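Local coordinates for protein Cow rumen GH26 endo-mannanase (Metagenome, PDB 6UEH) that probably hydrolyses internal beta-1,4-mannosidic linkages of mannans such as galactomannan, as an endo-acting mannanase of glycoside hydrolase family 26, at residues 334-345 and 372-380. Residues are numbered along the deposited sequence; the frame is centred on the assembly and turned at random.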
loop_
_atom_site.group_PDB
_atom_site.type_symbol
_atom_site.label_atom_id
_atom_site.label_comp_id
_atom_site.label_asym_id
_atom_site.label_seq_id
_atom_site.Cartn_x
_atom_site.Cartn_y
_atom_site.Cartn_z
ATOM N N ALA A 334 4.028 -5.262 16.610
ATOM C CA ALA A 334 4.002 -6.034 15.372
ATOM C C ALA A 334 3.954 -7.541 15.612
ATOM O O ALA A 334 3.163 -8.244 14.988
ATOM C CB ALA A 334 5.209 -5.678 14.511
ATOM N N LYS A 335 4.798 -8.032 16.514
ATOM C CA LYS A 335 4.884 -9.466 16.774
ATOM C C LYS A 335 3.553 -10.027 17.270
ATOM O O LYS A 335 3.075 -11.048 16.770
ATOM C CB LYS A 335 5.987 -9.765 17.789
ATOM C CG LYS A 335 6.154 -11.248 18.094
ATOM C CD LYS A 335 7.175 -11.479 19.195
ATOM C CE LYS A 335 7.335 -12.963 19.497
ATOM N NZ LYS A 335 6.057 -13.591 19.942
ATOM N N THR A 336 2.957 -9.354 18.248
ATOM C CA THR A 336 1.659 -9.768 18.770
ATOM C C THR A 336 0.592 -9.677 17.687
ATOM O O THR A 336 -0.261 -10.560 17.570
ATOM C CB THR A 336 1.237 -8.917 19.984
ATOM O OG1 THR A 336 2.140 -9.155 21.069
ATOM C CG2 THR A 336 -0.180 -9.273 20.423
ATOM N N TYR A 337 0.651 -8.616 16.886
ATOM C CA TYR A 337 -0.326 -8.420 15.822
ATOM C C TYR A 337 -0.322 -9.573 14.824
ATOM O O TYR A 337 -1.380 -10.074 14.447
ATOM C CB TYR A 337 -0.081 -7.109 15.068
ATOM C CG TYR A 337 -0.843 -7.073 13.764
ATOM C CD1 TYR A 337 -2.214 -6.855 13.746
ATOM C CD2 TYR A 337 -0.198 -7.297 12.550
ATOM C CE1 TYR A 337 -2.923 -6.844 12.558
ATOM C CE2 TYR A 337 -0.900 -7.286 11.359
ATOM C CZ TYR A 337 -2.261 -7.059 11.368
ATOM O OH TYR A 337 -2.963 -7.047 10.179
ATOM N N VAL A 338 0.868 -9.974 14.384
ATOM C CA VAL A 338 1.000 -11.066 13.425
ATOM C C VAL A 338 0.402 -12.350 13.995
ATOM O O VAL A 338 -0.260 -13.106 13.280
ATOM C CB VAL A 338 2.481 -11.298 13.031
ATOM C CG1 VAL A 338 2.637 -12.578 12.222
ATOM C CG2 VAL A 338 3.013 -10.107 12.244
ATOM N N GLU A 339 0.614 -12.581 15.289
ATOM C CA GLU A 339 0.044 -13.746 15.958
ATOM C C GLU A 339 -1.485 -13.685 15.954
ATOM O O GLU A 339 -2.152 -14.705 15.790
ATOM C CB GLU A 339 0.576 -13.858 17.389
ATOM C CG GLU A 339 2.077 -14.121 17.467
ATOM C CD GLU A 339 2.596 -14.191 18.893
ATOM O OE1 GLU A 339 3.824 -14.061 19.088
ATOM O OE2 GLU A 339 1.780 -14.381 19.820
ATOM N N ILE A 340 -2.034 -12.486 16.117
ATOM C CA ILE A 340 -3.481 -12.295 16.076
ATOM C C ILE A 340 -4.028 -12.580 14.678
ATOM O O ILE A 340 -5.063 -13.231 14.533
ATOM C CB ILE A 340 -3.878 -10.869 16.508
ATOM C CG1 ILE A 340 -3.487 -10.633 17.969
ATOM C CG2 ILE A 340 -5.371 -10.642 16.312
ATOM C CD1 ILE A 340 -3.813 -9.245 18.477
ATOM N N TRP A 341 -3.325 -12.099 13.653
ATOM C CA TRP A 341 -3.703 -12.372 12.268
ATOM C C TRP A 341 -3.729 -13.870 11.987
ATOM O O TRP A 341 -4.680 -14.389 11.396
ATOM C CB TRP A 341 -2.744 -11.682 11.293
ATOM C CG TRP A 341 -3.034 -11.981 9.843
ATOM C CD1 TRP A 341 -2.640 -13.083 9.134
ATOM C CD2 TRP A 341 -3.774 -11.162 8.928
ATOM N NE1 TRP A 341 -3.090 -12.999 7.837
ATOM C CE2 TRP A 341 -3.790 -11.831 7.684
ATOM C CE3 TRP A 341 -4.425 -9.929 9.038
ATOM C CZ2 TRP A 341 -4.431 -11.307 6.562
ATOM C CZ3 TRP A 341 -5.062 -9.411 7.920
ATOM C CH2 TRP A 341 -5.061 -10.100 6.701
ATOM N N LYS A 342 -2.673 -14.561 12.404
ATOM C CA LYS A 342 -2.587 -16.003 12.213
ATOM C C LYS A 342 -3.706 -16.718 12.962
ATOM O O LYS A 342 -4.260 -17.700 12.470
ATOM C CB LYS A 342 -1.220 -16.526 12.663
ATOM C CG LYS A 342 -0.065 -16.051 11.792
ATOM C CD LYS A 342 1.255 -16.660 12.239
ATOM C CE LYS A 342 2.398 -16.210 11.346
ATOM N NZ LYS A 342 3.704 -16.773 11.791
ATOM N N TYR A 343 -4.038 -16.214 14.147
ATOM C CA TYR A 343 -5.134 -16.760 14.944
ATOM C C TYR A 343 -6.445 -16.703 14.168
ATOM O O TYR A 343 -7.154 -17.702 14.059
ATOM C CB TYR A 343 -5.266 -15.995 16.268
ATOM C CG TYR A 343 -6.309 -16.545 17.221
ATOM C CD1 TYR A 343 -7.643 -16.165 17.123
ATOM C CD2 TYR A 343 -5.955 -17.430 18.231
ATOM C CE1 TYR A 343 -8.595 -16.660 17.998
ATOM C CE2 TYR A 343 -6.899 -17.928 19.111
ATOM C CZ TYR A 343 -8.218 -17.540 18.990
ATOM O OH TYR A 343 -9.160 -18.038 19.864
ATOM N N LEU A 344 -6.757 -15.528 13.629
ATOM C CA LEU A 344 -7.987 -15.329 12.869
ATOM C C LEU A 344 -8.003 -16.186 11.608
ATOM O O LEU A 344 -9.013 -16.812 11.284
ATOM C CB LEU A 344 -8.158 -13.852 12.503
ATOM C CG LEU A 344 -9.381 -13.507 11.648
ATOM C CD1 LEU A 344 -10.677 -13.872 12.369
ATOM C CD2 LEU A 344 -9.372 -12.035 11.264
ATOM N N TYR A 345 -6.873 -16.210 10.906
ATOM C CA TYR A 345 -6.728 -16.999 9.688
ATOM C C TYR A 345 -6.990 -18.476 9.964
ATOM O O TYR A 345 -7.745 -19.129 9.244
ATOM C CB TYR A 345 -5.326 -16.810 9.099
ATOM C CG TYR A 345 -5.100 -17.451 7.744
ATOM C CD1 TYR A 345 -4.879 -18.817 7.624
ATOM C CD2 TYR A 345 -5.072 -16.681 6.586
ATOM C CE1 TYR A 345 -4.660 -19.404 6.389
ATOM C CE2 TYR A 345 -4.849 -17.258 5.347
ATOM C CZ TYR A 345 -4.643 -18.620 5.256
ATOM O OH TYR A 345 -4.421 -19.202 4.027
ATOM N N GLN A 372 7.663 -5.856 9.538
ATOM C CA GLN A 372 7.452 -6.705 10.707
ATOM C C GLN A 372 5.965 -6.915 10.988
ATOM O O GLN A 372 5.595 -7.765 11.795
ATOM C CB GLN A 372 8.141 -6.112 11.936
ATOM C CG GLN A 372 9.654 -6.029 11.807
ATOM C CD GLN A 372 10.330 -5.661 13.110
ATOM O OE1 GLN A 372 9.792 -5.905 14.191
ATOM N NE2 GLN A 372 11.514 -5.068 13.017
ATOM N N TRP A 373 5.120 -6.143 10.312
ATOM C CA TRP A 373 3.673 -6.278 10.451
ATOM C C TRP A 373 3.090 -7.201 9.381
ATOM O O TRP A 373 1.873 -7.352 9.279
ATOM C CB TRP A 373 2.998 -4.906 10.379
ATOM C CG TRP A 373 3.408 -3.978 11.478
ATOM C CD1 TRP A 373 4.530 -3.202 11.522
ATOM C CD2 TRP A 373 2.694 -3.721 12.694
ATOM N NE1 TRP A 373 4.561 -2.480 12.691
ATOM C CE2 TRP A 373 3.446 -2.781 13.427
ATOM C CE3 TRP A 373 1.493 -4.194 13.231
ATOM C CZ2 TRP A 373 3.035 -2.306 14.673
ATOM C CZ3 TRP A 373 1.088 -3.722 14.467
ATOM C CH2 TRP A 373 1.857 -2.786 15.174
ATOM N N TYR A 374 3.964 -7.811 8.585
ATOM C CA TYR A 374 3.548 -8.747 7.544
ATOM C C TYR A 374 3.468 -10.165 8.105
ATOM O O TYR A 374 4.417 -10.649 8.720
ATOM C CB TYR A 374 4.512 -8.684 6.357
ATOM C CG TYR A 374 4.191 -9.628 5.218
ATOM C CD1 TYR A 374 2.929 -9.645 4.634
ATOM C CD2 TYR A 374 5.161 -10.480 4.707
ATOM C CE1 TYR A 374 2.638 -10.498 3.586
ATOM C CE2 TYR A 374 4.879 -11.337 3.659
ATOM C CZ TYR A 374 3.619 -11.341 3.101
ATOM O OH TYR A 374 3.340 -12.193 2.057
ATOM N N ALA A 375 2.335 -10.826 7.893
ATOM C CA ALA A 375 2.088 -12.135 8.491
ATOM C C ALA A 375 2.740 -13.285 7.721
ATOM O O ALA A 375 2.727 -14.426 8.184
ATOM C CB ALA A 375 0.599 -12.377 8.612
ATOM N N GLY A 376 3.299 -12.994 6.552
ATOM C CA GLY A 376 4.002 -14.009 5.784
ATOM C C GLY A 376 3.236 -14.506 4.572
ATOM O O GLY A 376 2.011 -14.408 4.516
ATOM N N ASP A 377 3.967 -15.058 3.606
ATOM C CA ASP A 377 3.392 -15.490 2.332
ATOM C C ASP A 377 2.296 -16.540 2.482
ATOM O O ASP A 377 1.400 -16.631 1.644
ATOM C CB ASP A 377 4.485 -16.044 1.415
ATOM C CG ASP A 377 5.454 -14.978 0.948
ATOM O OD1 ASP A 377 5.117 -13.778 1.045
ATOM O OD2 ASP A 377 6.550 -15.341 0.475
ATOM N N GLU A 378 2.372 -17.338 3.542
ATOM C CA GLU A 378 1.444 -18.446 3.717
ATOM C C GLU A 378 0.152 -18.023 4.424
ATOM O O GLU A 378 -0.763 -18.827 4.586
ATOM C CB GLU A 378 2.129 -19.590 4.478
ATOM C CG GLU A 378 2.422 -19.317 5.953
ATOM C CD GLU A 378 3.644 -18.428 6.193
ATOM O OE1 GLU A 378 4.230 -17.912 5.218
ATOM O OE2 GLU A 378 4.023 -18.250 7.371
ATOM N N TYR A 379 0.073 -16.755 4.823
ATOM C CA TYR A 379 -1.099 -16.247 5.537
ATOM C C TYR A 379 -1.764 -15.046 4.862
ATOM O O TYR A 379 -2.766 -14.532 5.359
ATOM C CB TYR A 379 -0.721 -15.859 6.969
ATOM C CG TYR A 379 -0.586 -17.025 7.919
ATOM C CD1 TYR A 379 -1.705 -17.589 8.520
ATOM C CD2 TYR A 379 0.658 -17.553 8.230
ATOM C CE1 TYR A 379 -1.588 -18.653 9.394
ATOM C CE2 TYR A 379 0.787 -18.620 9.102
ATOM C CZ TYR A 379 -0.340 -19.164 9.682
ATOM O OH TYR A 379 -0.221 -20.223 10.551
ATOM N N VAL A 380 -1.198 -14.591 3.747
ATOM C CA VAL A 380 -1.663 -13.374 3.079
ATOM C C VAL A 380 -1.756 -13.585 1.562
ATOM O O VAL A 380 -0.885 -14.223 0.970
ATOM C CB VAL A 380 -0.725 -12.173 3.382
ATOM C CG1 VAL A 380 -1.217 -10.907 2.696
ATOM C CG2 VAL A 380 -0.604 -11.945 4.889
HETATM O O HOH W 1 4.773 -15.939 8.923
HETATM O O HOH W 2 -2.553 -21.177 4.433
#
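Tyr379 packs against Lys342 and Tyr345 of helix 334-351, one over a face of its ring and the other at its edge. Lys342 lies over one face of the Tyr379 ring, its CG 3.6 Å from that ring's centroid and almost on the normal. The lysine chain is extended beyond CG and crosses the phenol at about a right angle. Tyr345 takes the edge of the same ring: CD1 of Tyr379 points at the face of Tyr345, 3.5 Å from Tyr345 CG, in an edge-to-face pair with planes at 75°. At the start of the helix, CB of Ala334 sits over the five-membered ring of Trp373, a CH-pi contact. The six-membered ring of Trp373 meets Tyr337 obliquely, CE3 lying 3.6 Å from CD2 of Tyr337. Between these aromatic groups, Ala375 CB touches Trp341 CD1 at 3.4 Å, and Val338 CG1 rests near Ala375 CA.

One direct hydrogen bond joins the segments. Trp341 NE1 donates to Tyr379 O at 2.9 Å, nearly straight at 162°. The oxygen lies in the indole plane, but the donor stands well above the carbonyl plane, not on a lone pair. CG anti to the backbone N (chi1 177°) carries the Trp341 indole toward the loop, and the turn about CB-CG brings NE1 to Tyr379 O.

Two waters add bridges. One accepts from Lys342 NZ and donates to Ala375 O and Glu378 OE2, linking lysine and glutamate whose charged atoms are 4.7 Å apart. The other accepts from Tyr345 OH and donates to Glu378 O.

Outside partners tie down the aromatic ends: Tyr337 OH bonds to Leu311 O, Tyr345 OH to Ser146 OG, and Trp373 NE1 to Asn319 O. The arrangement belongs to the outer layer of the GH26 TIM barrel, where helix 334-351 packs on the loop that leads into the parallel barrel strand 382-387.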